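Local coordinates for sister chromatid cohesion protein (Chaetomium thermophilum, PDB 5T8V) that probably acts as a cohesin loader that associates with chromatin, represented here by the helical-repeat C-terminal fragment of Scc2, at residues L416-L428 and Q528-W540. Numbering follows the deposited sequence.
Sequences LDNPDWPAAELLL and QLSSAMTFIISEW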
ATOM      1  N   LEU A 416     -17.323  22.319   0.955  1.00 13.68           N
ATOM      2  CA  LEU A 416     -16.422  22.669  -0.141  1.00 11.69           C
ATOM      3  C   LEU A 416     -17.196  23.111  -1.377  1.00 12.03           C
ATOM      4  O   LEU A 416     -16.964  24.200  -1.914  1.00 12.06           O
ATOM      5  CB  LEU A 416     -15.519  21.478  -0.471  1.00 11.42           C
ATOM      6  CG  LEU A 416     -14.595  21.627  -1.686  1.00 11.84           C
ATOM      7  CD1 LEU A 416     -13.647  22.810  -1.525  1.00 11.75           C
ATOM      8  CD2 LEU A 416     -13.807  20.347  -1.911  1.00 12.63           C
ATOM      9  N   ASP A 417     -18.128  22.277  -1.841  1.00 14.98           N
ATOM     10  CA  ASP A 417     -18.877  22.551  -3.061  1.00 14.97           C
ATOM     11  C   ASP A 417     -20.198  23.253  -2.790  1.00 14.44           C
ATOM     12  O   ASP A 417     -21.135  23.132  -3.590  1.00 14.99           O
ATOM     13  CB  ASP A 417     -19.110  21.254  -3.839  1.00 17.26           C
ATOM     14  CG  ASP A 417     -19.918  20.236  -3.058  1.00 21.66           C
ATOM     15  OD1 ASP A 417     -19.885  20.272  -1.808  1.00 24.58           O
ATOM     16  OD2 ASP A 417     -20.586  19.392  -3.696  1.00 22.30           O
ATOM     17  N   ASN A 418     -20.299  23.993  -1.686  1.00 11.24           N
ATOM     18  CA  ASN A 418     -21.521  24.708  -1.353  1.00 11.64           C
ATOM     19  C   ASN A 418     -21.336  26.181  -1.684  1.00 12.62           C
ATOM     20  O   ASN A 418     -20.510  26.847  -1.040  1.00 12.25           O
ATOM     21  CB  ASN A 418     -21.860  24.532   0.124  1.00 12.01           C
ATOM     22  CG  ASN A 418     -23.238  25.051   0.467  1.00 14.64           C
ATOM     23  OD1 ASN A 418     -23.715  26.020  -0.124  1.00 14.45           O
ATOM     24  ND2 ASN A 418     -23.892  24.402   1.422  1.00 16.72           N
ATOM     25  N   PRO A 419     -22.061  26.740  -2.659  1.00 13.63           N
ATOM     26  CA  PRO A 419     -21.841  28.156  -3.005  1.00 14.22           C
ATOM     27  C   PRO A 419     -22.157  29.115  -1.873  1.00 15.35           C
ATOM     28  O   PRO A 419     -21.718  30.270  -1.923  1.00 15.06           O
ATOM     29  CB  PRO A 419     -22.772  28.376  -4.205  1.00 13.98           C
ATOM     30  CG  PRO A 419     -23.796  27.298  -4.105  1.00 13.77           C
ATOM     31  CD  PRO A 419     -23.094  26.122  -3.507  1.00 13.72           C
ATOM     32  N   ASP A 420     -22.905  28.679  -0.856  1.00 26.16           N
ATOM     33  CA  ASP A 420     -23.145  29.516   0.315  1.00 28.75           C
ATOM     34  C   ASP A 420     -21.888  29.723   1.142  1.00 27.18           C
ATOM     35  O   ASP A 420     -21.862  30.622   1.991  1.00 27.69           O
ATOM     36  CB  ASP A 420     -24.219  28.892   1.207  1.00 32.40           C
ATOM     37  CG  ASP A 420     -25.594  28.946   0.589  1.00 35.67           C
ATOM     38  OD1 ASP A 420     -25.693  29.163  -0.636  1.00 36.36           O
ATOM     39  OD2 ASP A 420     -26.580  28.764   1.333  1.00 37.99           O
ATOM     40  N   TRP A 421     -20.849  28.920   0.919  1.00 21.74           N
ATOM     41  CA  TRP A 421     -19.688  28.875   1.808  1.00 21.07           C
ATOM     42  C   TRP A 421     -18.405  28.861   0.985  1.00 18.57           C
ATOM     43  O   TRP A 421     -17.635  27.898   1.017  1.00 18.49           O
ATOM     44  CB  TRP A 421     -19.776  27.655   2.722  1.00 22.09           C
ATOM     45  CG  TRP A 421     -20.957  27.698   3.635  1.00 24.37           C
ATOM     46  CD1 TRP A 421     -22.123  27.007   3.501  1.00 25.87           C
ATOM     47  CD2 TRP A 421     -21.092  28.489   4.823  1.00 25.45           C
ATOM     48  NE1 TRP A 421     -22.977  27.314   4.534  1.00 27.09           N
ATOM     49  CE2 TRP A 421     -22.367  28.222   5.359  1.00 26.23           C
ATOM     50  CE3 TRP A 421     -20.258  29.397   5.486  1.00 25.25           C
ATOM     51  CZ2 TRP A 421     -22.827  28.825   6.527  1.00 26.36           C
ATOM     52  CZ3 TRP A 421     -20.718  29.995   6.646  1.00 26.05           C
ATOM     53  CH2 TRP A 421     -21.991  29.707   7.154  1.00 26.24           C
ATOM     54  N   PRO A 422     -18.139  29.937   0.237  1.00  9.23           N
ATOM     55  CA  PRO A 422     -16.916  29.980  -0.581  1.00  8.65           C
ATOM     56  C   PRO A 422     -15.625  30.009   0.223  1.00  8.48           C
ATOM     57  O   PRO A 422     -14.552  29.828  -0.368  1.00  8.20           O
ATOM     58  CB  PRO A 422     -17.087  31.265  -1.404  1.00  8.65           C
ATOM     59  CG  PRO A 422     -18.054  32.090  -0.638  1.00  9.15           C
ATOM     60  CD  PRO A 422     -18.986  31.122   0.023  1.00  9.56           C
ATOM     61  N   ALA A 423     -15.682  30.224   1.538  1.00 12.45           N
ATOM     62  CA  ALA A 423     -14.471  30.210   2.348  1.00  9.86           C
ATOM     63  C   ALA A 423     -13.949  28.804   2.607  1.00  9.95           C
ATOM     64  O   ALA A 423     -12.813  28.660   3.075  1.00 11.95           O
ATOM     65  CB  ALA A 423     -14.720  30.914   3.681  1.00 11.39           C
ATOM     66  N   ALA A 424     -14.741  27.770   2.321  1.00  9.06           N
ATOM     67  CA  ALA A 424     -14.262  26.403   2.484  1.00  9.60           C
ATOM     68  C   ALA A 424     -13.057  26.138   1.592  1.00  9.67           C
ATOM     69  O   ALA A 424     -12.049  25.580   2.038  1.00 10.97           O
ATOM     70  CB  ALA A 424     -15.383  25.410   2.167  1.00 11.42           C
ATOM     71  N   GLU A 425     -13.145  26.528   0.318  1.00  8.63           N
ATOM     72  CA  GLU A 425     -12.035  26.293  -0.594  1.00  8.51           C
ATOM     73  C   GLU A 425     -10.809  27.100  -0.198  1.00  8.95           C
ATOM     74  O   GLU A 425      -9.683  26.677  -0.471  1.00 11.11           O
ATOM     75  CB  GLU A 425     -12.448  26.623  -2.029  1.00  8.26           C
ATOM     76  CG  GLU A 425     -11.346  26.408  -3.073  1.00  9.72           C
ATOM     77  CD  GLU A 425     -10.385  27.579  -3.179  1.00 11.27           C
ATOM     78  OE1 GLU A 425     -10.746  28.694  -2.744  1.00 13.51           O
ATOM     79  OE2 GLU A 425      -9.261  27.382  -3.691  1.00 10.42           O
ATOM     80  N   LEU A 426     -10.999  28.260   0.429  1.00  9.84           N
ATOM     81  CA  LEU A 426      -9.859  29.085   0.815  1.00 12.01           C
ATOM     82  C   LEU A 426      -9.155  28.510   2.038  1.00 10.53           C
ATOM     83  O   LEU A 426      -7.923  28.371   2.055  1.00 10.77           O
ATOM     84  CB  LEU A 426     -10.323  30.520   1.077  1.00  8.59           C
ATOM     85  CG  LEU A 426      -9.259  31.515   1.542  1.00 10.65           C
ATOM     86  CD1 LEU A 426      -8.060  31.525   0.611  1.00  9.16           C
ATOM     87  CD2 LEU A 426      -9.867  32.903   1.641  1.00  9.03           C
ATOM     88  N   LEU A 427      -9.926  28.160   3.070  1.00  9.53           N
ATOM     89  CA  LEU A 427      -9.349  27.523   4.247  1.00 10.19           C
ATOM     90  C   LEU A 427      -8.664  26.215   3.873  1.00 10.44           C
ATOM     91  O   LEU A 427      -7.525  25.954   4.281  1.00 15.04           O
ATOM     92  CB  LEU A 427     -10.441  27.287   5.289  1.00 10.54           C
ATOM     93  CG  LEU A 427     -11.016  28.556   5.921  1.00 10.62           C
ATOM     94  CD1 LEU A 427     -12.369  28.278   6.540  1.00 10.98           C
ATOM     95  CD2 LEU A 427     -10.057  29.097   6.966  1.00 11.70           C
ATOM     96  N   LEU A 428      -9.346  25.381   3.084  1.00 14.23           N
ATOM     97  CA  LEU A 428      -8.754  24.122   2.642  1.00 13.96           C
ATOM     98  C   LEU A 428      -7.540  24.354   1.756  1.00 13.38           C
ATOM     99  O   LEU A 428      -6.590  23.566   1.787  1.00 14.15           O
ATOM    100  CB  LEU A 428      -9.796  23.289   1.898  1.00 13.14           C
ATOM    101  CG  LEU A 428     -10.918  22.699   2.752  1.00 13.26           C
ATOM    102  CD1 LEU A 428     -12.053  22.202   1.865  1.00 13.09           C
ATOM    103  CD2 LEU A 428     -10.388  21.573   3.620  1.00 14.28           C
ATOM    104  N   GLN A 528     -25.230  36.265   6.060  1.00 44.84           N
ATOM    105  CA  GLN A 528     -24.331  35.201   5.624  1.00 40.18           C
ATOM    106  C   GLN A 528     -24.337  35.071   4.104  1.00 38.81           C
ATOM    107  O   GLN A 528     -23.277  35.034   3.463  1.00 37.76           O
ATOM    108  CB  GLN A 528     -24.738  33.886   6.291  1.00 39.41           C
ATOM    109  CG  GLN A 528     -23.884  32.689   5.917  1.00 38.60           C
ATOM    110  CD  GLN A 528     -24.284  32.079   4.590  1.00 39.26           C
ATOM    111  OE1 GLN A 528     -23.543  32.165   3.610  1.00 38.00           O
ATOM    112  NE2 GLN A 528     -25.462  31.460   4.550  1.00 41.05           N
ATOM    113  N   LEU A 529     -25.528  35.011   3.508  1.00 30.26           N
ATOM    114  CA  LEU A 529     -25.625  34.800   2.068  1.00 29.58           C
ATOM    115  C   LEU A 529     -25.091  36.000   1.293  1.00 27.80           C
ATOM    116  O   LEU A 529     -24.451  35.835   0.246  1.00 26.41           O
ATOM    117  CB  LEU A 529     -27.079  34.507   1.691  1.00 32.37           C
ATOM    118  CG  LEU A 529     -27.346  33.540   0.535  1.00 32.84           C
ATOM    119  CD1 LEU A 529     -26.671  32.187   0.744  1.00 31.53           C
ATOM    120  CD2 LEU A 529     -28.845  33.351   0.372  1.00 35.74           C
ATOM    121  N   SER A 530     -25.334  37.215   1.789  1.00 25.28           N
ATOM    122  CA  SER A 530     -24.808  38.398   1.114  1.00 24.48           C
ATOM    123  C   SER A 530     -23.293  38.485   1.244  1.00 22.34           C
ATOM    124  O   SER A 530     -22.620  38.972   0.328  1.00 21.51           O
ATOM    125  CB  SER A 530     -25.464  39.659   1.672  1.00 26.85           C
ATOM    126  OG  SER A 530     -25.177  39.812   3.047  1.00 28.08           O
ATOM    127  N   SER A 531     -22.740  38.020   2.365  1.00 25.58           N
ATOM    128  CA  SER A 531     -21.288  37.943   2.486  1.00 24.56           C
ATOM    129  C   SER A 531     -20.720  36.948   1.482  1.00 22.51           C
ATOM    130  O   SER A 531     -19.721  37.227   0.808  1.00 21.31           O
ATOM    131  CB  SER A 531     -20.898  37.553   3.912  1.00 25.78           C
ATOM    132  OG  SER A 531     -21.199  36.190   4.164  1.00 26.62           O
ATOM    133  N   ALA A 532     -21.348  35.774   1.368  1.00 29.80           N
ATOM    134  CA  ALA A 532     -20.930  34.819   0.348  1.00 29.03           C
ATOM    135  C   ALA A 532     -20.976  35.450  -1.036  1.00 28.57           C
ATOM    136  O   ALA A 532     -20.075  35.236  -1.860  1.00 29.28           O
ATOM    137  CB  ALA A 532     -21.814  33.574   0.400  1.00 29.37           C
ATOM    138  N   MET A 533     -22.011  36.248  -1.304  1.00 22.77           N
ATOM    139  CA  MET A 533     -22.143  36.876  -2.614  1.00 22.19           C
ATOM    140  C   MET A 533     -21.012  37.864  -2.873  1.00 21.38           C
ATOM    141  O   MET A 533     -20.372  37.820  -3.927  1.00 20.80           O
ATOM    142  CB  MET A 533     -23.501  37.564  -2.731  1.00 23.98           C
ATOM    143  CG  MET A 533     -24.570  36.677  -3.333  1.00 25.35           C
ATOM    144  SD  MET A 533     -26.064  37.580  -3.750  1.00 28.75           S
ATOM    145  CE  MET A 533     -26.893  37.613  -2.164  1.00 30.13           C
ATOM    146  N   THR A 534     -20.749  38.772  -1.930  1.00 21.72           N
ATOM    147  CA  THR A 534     -19.666  39.730  -2.141  1.00 22.01           C
ATOM    148  C   THR A 534     -18.328  39.016  -2.311  1.00 19.35           C
ATOM    149  O   THR A 534     -17.531  39.367  -3.193  1.00 19.98           O
ATOM    150  CB  THR A 534     -19.599  40.727  -0.982  1.00 22.96           C
ATOM    151  OG1 THR A 534     -19.437  40.027   0.258  1.00 24.15           O
ATOM    152  CG2 THR A 534     -20.861  41.568  -0.924  1.00 24.27           C
ATOM    153  N   PHE A 535     -18.073  38.003  -1.481  1.00 12.68           N
ATOM    154  CA  PHE A 535     -16.856  37.205  -1.608  1.00 11.89           C
ATOM    155  C   PHE A 535     -16.712  36.648  -3.020  1.00 11.38           C
ATOM    156  O   PHE A 535     -15.677  36.827  -3.675  1.00 11.05           O
ATOM    157  CB  PHE A 535     -16.893  36.077  -0.574  1.00 11.94           C
ATOM    158  CG  PHE A 535     -15.597  35.333  -0.419  1.00 11.48           C
ATOM    159  CD1 PHE A 535     -15.291  34.267  -1.245  1.00 11.08           C
ATOM    160  CD2 PHE A 535     -14.702  35.676   0.579  1.00 11.68           C
ATOM    161  CE1 PHE A 535     -14.110  33.572  -1.090  1.00 10.96           C
ATOM    162  CE2 PHE A 535     -13.521  34.985   0.736  1.00 11.53           C
ATOM    163  CZ  PHE A 535     -13.224  33.932  -0.098  1.00 11.22           C
ATOM    164  N   ILE A 536     -17.753  35.974  -3.514  1.00 11.51           N
ATOM    165  CA  ILE A 536     -17.686  35.393  -4.852  1.00 11.18           C
ATOM    166  C   ILE A 536     -17.490  36.479  -5.902  1.00 11.22           C
ATOM    167  O   ILE A 536     -16.764  36.287  -6.883  1.00 10.95           O
ATOM    168  CB  ILE A 536     -18.943  34.547  -5.126  1.00 11.52           C
ATOM    169  CG1 ILE A 536     -18.819  33.203  -4.405  1.00 11.40           C
ATOM    170  CG2 ILE A 536     -19.145  34.322  -6.626  1.00 11.44           C
ATOM    171  CD1 ILE A 536     -20.094  32.402  -4.361  1.00 11.95           C
ATOM    172  N   ILE A 537     -18.131  37.635  -5.721  1.00 14.36           N
ATOM    173  CA  ILE A 537     -17.961  38.732  -6.671  1.00 15.35           C
ATOM    174  C   ILE A 537     -16.495  39.141  -6.751  1.00 14.62           C
ATOM    175  O   ILE A 537     -15.950  39.355  -7.844  1.00 13.89           O
ATOM    176  CB  ILE A 537     -18.864  39.917  -6.278  1.00 17.60           C
ATOM    177  CG1 ILE A 537     -20.336  39.544  -6.451  1.00 19.76           C
ATOM    178  CG2 ILE A 537     -18.553  41.147  -7.129  1.00 18.38           C
ATOM    179  CD1 ILE A 537     -21.299  40.515  -5.788  1.00 22.00           C
ATOM    180  N   SER A 538     -15.833  39.260  -5.599  1.00 16.52           N
ATOM    181  CA  SER A 538     -14.421  39.625  -5.613  1.00 17.96           C
ATOM    182  C   SER A 538     -13.579  38.534  -6.268  1.00 17.89           C
ATOM    183  O   SER A 538     -12.648  38.834  -7.025  1.00 17.00           O
ATOM    184  CB  SER A 538     -13.935  39.912  -4.191  1.00 19.19           C
ATOM    185  OG  SER A 538     -14.220  38.835  -3.321  1.00 20.62           O
ATOM    186  N   GLU A 539     -13.893  37.262  -6.000  1.00 26.59           N
ATOM    187  CA  GLU A 539     -13.199  36.180  -6.695  1.00 27.83           C
ATOM    188  C   GLU A 539     -13.348  36.312  -8.205  1.00 27.22           C
ATOM    189  O   GLU A 539     -12.386  36.113  -8.957  1.00 27.38           O
ATOM    190  CB  GLU A 539     -13.733  34.827  -6.228  1.00 29.89           C
ATOM    191  CG  GLU A 539     -13.230  34.393  -4.867  1.00 32.86           C
ATOM    192  CD  GLU A 539     -13.636  32.972  -4.529  1.00 36.95           C
ATOM    193  OE1 GLU A 539     -14.547  32.433  -5.200  1.00 37.15           O
ATOM    194  OE2 GLU A 539     -13.038  32.391  -3.599  1.00 39.08           O
ATOM    195  N   TRP A 540     -14.554  36.644  -8.665  1.00 15.33           N
ATOM    196  CA  TRP A 540     -14.801  36.821 -10.092  1.00 15.72           C
ATOM    197  C   TRP A 540     -13.933  37.939 -10.657  1.00 11.82           C
ATOM    198  O   TRP A 540     -13.251  37.759 -11.674  1.00 13.48           O
ATOM    199  CB  TRP A 540     -16.285  37.117 -10.313  1.00 15.90           C
ATOM    200  CG  TRP A 540     -16.737  37.082 -11.742  1.00 17.06           C
ATOM    201  CD1 TRP A 540     -15.988  36.773 -12.838  1.00 17.02           C
ATOM    202  CD2 TRP A 540     -18.055  37.371 -12.224  1.00 13.63           C
ATOM    203  NE1 TRP A 540     -16.758  36.852 -13.975  1.00 17.29           N
ATOM    204  CE2 TRP A 540     -18.031  37.217 -13.623  1.00 15.72           C
ATOM    205  CE3 TRP A 540     -19.252  37.744 -11.608  1.00 13.87           C
ATOM    206  CZ2 TRP A 540     -19.158  37.423 -14.414  1.00 18.22           C
ATOM    207  CZ3 TRP A 540     -20.368  37.949 -12.395  1.00 17.76           C
ATOM    208  CH2 TRP A 540     -20.314  37.788 -13.782  1.00 18.67           C
TER
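Pro422 packs against Phe535 and Ala532 on one side of helix 527-550. Its CB lies 3.5 Å from Phe535 CD1, approaching the ring obliquely, while CD rests on the Ala532 methyl. With CG anti to the backbone N (chi1 -169°), the Phe535 ring extends from its helix past the proline toward Leu426, whose CD2 meets CZ at the ring edge, 3.9 Å away and in plane. Ile536 CG1 also touches the proline ring, and its CD1 comes to 3.6 Å from Pro419 O. One turn before Ala532, Gln528 bends at chi2 (-81°), laying its amide over the six-membered rim of the Trp421 indole, the planes 18° apart; its CG is 3.7 Å from Trp421 CH2. Replacing Gln528 by alanine removes the amide and would probably leave that part of the indole face without its cover and the Asp420 carbonyl without its neighbour. Leu529 CD1 abuts the carboxylate of Asp420, which forms a salt bridge with Arg520. An Asx turn, Asp420 N to Asn418 OD1 at 2.9 Å, shapes the loop within the type I turn from Asn418 to Trp421. The contact thus seats the turn leading into helix 423-440 against helix 527-550, in keeping with the HEAT-repeat solenoid of Scc2.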